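Local coordinates for mandelate racemase/muconate lactonizing protein (Thermobispora bispora, PDB 3VC5), which probably dehydrates D-glucarate to 5-dehydro-4-deoxy-D-glucarate with the help of magnesium, as a member of the enolase superfamily, at residues V33-L41 / T368-V376. Numbering follows the deposited sequence.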
loop_
_atom_site.group_PDB
_atom_site.type_symbol
_atom_site.label_atom_id
_atom_site.label_comp_id
_atom_site.label_asym_id
_atom_site.label_seq_id
_atom_site.Cartn_x
_atom_site.Cartn_y
_atom_site.Cartn_z
ATOM N N VAL A 33 17.722 -1.894 26.174
ATOM C CA VAL A 33 17.561 -0.874 27.231
ATOM C C VAL A 33 16.413 -1.294 28.131
ATOM O O VAL A 33 15.526 -2.092 27.718
ATOM C CB VAL A 33 17.252 0.536 26.644
ATOM C CG1 VAL A 33 18.447 1.071 25.845
ATOM C CG2 VAL A 33 15.961 0.530 25.798
ATOM N N ALA A 34 16.434 -0.800 29.364
ATOM C CA ALA A 34 15.297 -1.001 30.276
ATOM C C ALA A 34 14.981 0.322 30.916
ATOM O O ALA A 34 15.898 1.134 31.173
ATOM C CB ALA A 34 15.608 -2.049 31.353
ATOM N N PHE A 35 13.693 0.557 31.185
ATOM C CA PHE A 35 13.298 1.813 31.836
ATOM C C PHE A 35 12.108 1.545 32.765
ATOM O O PHE A 35 11.475 0.489 32.669
ATOM C CB PHE A 35 12.996 2.897 30.795
ATOM C CG PHE A 35 12.105 2.417 29.675
ATOM C CD1 PHE A 35 10.707 2.462 29.824
ATOM C CD2 PHE A 35 12.661 1.968 28.466
ATOM C CE1 PHE A 35 9.854 1.986 28.774
ATOM C CE2 PHE A 35 11.849 1.522 27.431
ATOM C CZ PHE A 35 10.443 1.538 27.580
ATOM N N ARG A 36 11.842 2.465 33.694
ATOM C CA ARG A 36 10.854 2.244 34.749
ATOM C C ARG A 36 9.448 2.324 34.196
ATOM O O ARG A 36 9.158 3.168 33.308
ATOM C CB ARG A 36 11.029 3.306 35.849
ATOM C CG ARG A 36 12.360 3.165 36.570
ATOM C CD ARG A 36 12.570 4.254 37.627
ATOM N NE ARG A 36 12.329 5.600 37.084
ATOM C CZ ARG A 36 13.237 6.344 36.450
ATOM N NH1 ARG A 36 14.482 5.896 36.279
ATOM N NH2 ARG A 36 12.901 7.549 35.991
ATOM N N ASP A 37 8.566 1.461 34.714
ATOM C CA ASP A 37 7.176 1.440 34.291
ATOM C C ASP A 37 6.336 1.252 35.554
ATOM O O ASP A 37 6.692 0.435 36.389
ATOM C CB ASP A 37 6.953 0.206 33.397
ATOM C CG ASP A 37 5.718 0.326 32.506
ATOM O OD1 ASP A 37 5.239 1.445 32.266
ATOM O OD2 ASP A 37 5.245 -0.722 32.004
ATOM N N PRO A 38 5.215 1.983 35.686
ATOM C CA PRO A 38 4.342 1.768 36.868
ATOM C C PRO A 38 3.596 0.430 36.809
ATOM O O PRO A 38 3.639 -0.256 35.773
ATOM C CB PRO A 38 3.346 2.943 36.787
ATOM C CG PRO A 38 3.958 3.945 35.848
ATOM C CD PRO A 38 4.743 3.109 34.851
ATOM N N PRO A 39 2.900 0.057 37.908
ATOM C CA PRO A 39 2.184 -1.231 37.998
ATOM C C PRO A 39 0.800 -1.130 37.322
ATOM O O PRO A 39 -0.257 -1.183 37.972
ATOM C CB PRO A 39 2.077 -1.471 39.518
ATOM C CG PRO A 39 2.051 -0.083 40.098
ATOM C CD PRO A 39 3.021 0.713 39.225
ATOM N N LEU A 40 0.838 -0.991 36.002
ATOM C CA LEU A 40 -0.349 -0.881 35.181
ATOM C C LEU A 40 -0.995 -2.271 35.025
ATOM O O LEU A 40 -0.346 -3.236 34.613
ATOM C CB LEU A 40 0.038 -0.301 33.820
ATOM C CG LEU A 40 0.836 0.999 33.851
ATOM C CD1 LEU A 40 1.170 1.486 32.404
ATOM C CD2 LEU A 40 0.144 2.087 34.645
ATOM N N LEU A 41 -2.265 -2.376 35.414
ATOM C CA LEU A 41 -2.973 -3.646 35.398
ATOM C C LEU A 41 -3.600 -3.897 34.028
ATOM O O LEU A 41 -4.010 -2.973 33.329
ATOM C CB LEU A 41 -4.064 -3.624 36.483
ATOM C CG LEU A 41 -3.530 -3.503 37.914
ATOM C CD1 LEU A 41 -4.626 -3.039 38.851
ATOM C CD2 LEU A 41 -3.042 -4.870 38.369
ATOM N N THR A 368 3.221 7.052 26.395
ATOM C CA THR A 368 4.194 8.094 26.760
ATOM C C THR A 368 4.079 8.642 28.200
ATOM O O THR A 368 5.071 8.684 28.904
ATOM C CB THR A 368 4.190 9.248 25.727
ATOM O OG1 THR A 368 4.676 8.762 24.458
ATOM C CG2 THR A 368 5.044 10.420 26.215
ATOM N N PRO A 369 2.867 9.026 28.659
ATOM C CA PRO A 369 2.835 9.661 30.011
ATOM C C PRO A 369 3.433 8.752 31.100
ATOM O O PRO A 369 4.038 9.236 32.064
ATOM C CB PRO A 369 1.340 9.857 30.257
ATOM C CG PRO A 369 0.756 9.994 28.830
ATOM C CD PRO A 369 1.525 8.978 28.032
ATOM N N TRP A 370 3.249 7.434 30.957
ATOM C CA TRP A 370 3.629 6.468 31.987
ATOM C C TRP A 370 5.133 6.356 32.118
ATOM O O TRP A 370 5.639 5.903 33.164
ATOM C CB TRP A 370 3.021 5.077 31.639
ATOM C CG TRP A 370 1.499 5.195 31.676
ATOM C CD1 TRP A 370 0.639 5.033 30.636
ATOM C CD2 TRP A 370 0.685 5.549 32.818
ATOM N NE1 TRP A 370 -0.665 5.255 31.052
ATOM C CE2 TRP A 370 -0.655 5.588 32.383
ATOM C CE3 TRP A 370 0.971 5.866 34.158
ATOM C CZ2 TRP A 370 -1.718 5.886 33.252
ATOM C CZ3 TRP A 370 -0.081 6.167 35.013
ATOM C CH2 TRP A 370 -1.402 6.183 34.561
ATOM N N GLN A 371 5.847 6.727 31.045
ATOM C CA GLN A 371 7.306 6.666 31.087
ATOM C C GLN A 371 7.893 7.918 31.749
ATOM O O GLN A 371 9.096 8.000 31.962
ATOM C CB GLN A 371 7.876 6.429 29.689
ATOM C CG GLN A 371 8.206 4.938 29.459
ATOM C CD GLN A 371 7.049 4.035 29.877
ATOM O OE1 GLN A 371 6.040 3.927 29.148
ATOM N NE2 GLN A 371 7.167 3.402 31.058
ATOM N N ASP A 372 7.042 8.846 32.099
ATOM C CA ASP A 372 7.419 10.025 32.886
ATOM C C ASP A 372 8.725 10.704 32.483
ATOM O O ASP A 372 9.537 11.032 33.310
ATOM C CB ASP A 372 7.409 9.675 34.354
ATOM C CG ASP A 372 7.060 10.855 35.250
ATOM O OD1 ASP A 372 6.474 11.829 34.811
ATOM O OD2 ASP A 372 7.445 10.789 36.383
ATOM N N GLY A 373 8.872 10.932 31.200
ATOM C CA GLY A 373 9.968 11.721 30.656
ATOM C C GLY A 373 11.213 10.933 30.328
ATOM O O GLY A 373 12.144 11.490 29.732
ATOM N N GLN A 374 11.244 9.635 30.664
ATOM C CA GLN A 374 12.428 8.819 30.306
ATOM C C GLN A 374 12.568 8.747 28.782
ATOM O O GLN A 374 11.587 8.491 28.078
ATOM C CB GLN A 374 12.314 7.391 30.860
ATOM C CG GLN A 374 12.267 7.304 32.391
ATOM C CD GLN A 374 11.886 5.936 32.888
ATOM O OE1 GLN A 374 12.740 5.152 33.321
ATOM N NE2 GLN A 374 10.597 5.627 32.822
ATOM N N ASP A 375 13.778 8.916 28.257
ATOM C CA ASP A 375 13.940 8.823 26.817
ATOM C C ASP A 375 15.404 8.690 26.449
ATOM O O ASP A 375 16.276 8.943 27.294
ATOM C CB ASP A 375 13.327 10.028 26.115
ATOM C CG ASP A 375 12.710 9.674 24.752
ATOM O OD1 ASP A 375 13.134 8.663 24.124
ATOM O OD2 ASP A 375 11.790 10.410 24.319
ATOM N N VAL A 376 15.656 8.241 25.215
ATOM C CA VAL A 376 17.013 8.180 24.679
ATOM C C VAL A 376 17.261 9.217 23.579
ATOM O O VAL A 376 18.354 9.228 22.977
ATOM C CB VAL A 376 17.374 6.753 24.157
ATOM C CG1 VAL A 376 17.388 5.743 25.312
ATOM C CG2 VAL A 376 16.413 6.356 23.028
HETATM O O HOH W 1 7.770 5.498 34.843
HETATM O O HOH W 2 4.074 1.967 29.862
#
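The side-chain amide of Q374 pairs with the backbone of R36 much as a neighbouring strand would: R36 N donates to Q374 OE1 (2.9 Å), in the carbonyl plane and on a lone pair, while Q374 NE2 donates to R36 O (2.9 Å). The second hydrogen of NE2 goes to Q371 O, closing the type I' turn from Q371 to Q374 a second time, from the opposite face to Q374 N. With an alanine at Q374, R36 N would probably lose its acceptor and R36 O one of its two protein donors. Q371, the first residue of the turn, also reaches R36 O through NE2 (3.0 Å) and, in a nearly straight bond of 168°, D37 OD1 (3.0 Å), met from above the carboxylate plane. A bend at chi2 (48°) swings this amide toward R36 O and D37 OD1; Q371 CG lies 3.4 Å from F35 CE1. At the tight apolar end, L40 CD2 sits over the six-membered ring of W370 in a CH-pi contact, 3.9 Å from its centroid, with P38 CG against CE3. R36 marks the solvent side: its exposed guanidinium stacks one face over Q374 OE1, planes 23° apart, and a water links W370 O to R36 O, the latter weakly. D37 OD2 is held by H47. The N-terminal capping domain, through the end of strand 25-36 and the loop after it, thus meets the barrel-domain loop before strand 388-390 near the probable active site, L40 about 7 Å from K211 between side chains; helix 403-415 touches Q374 through M409, and helix 189-203 packs on W370.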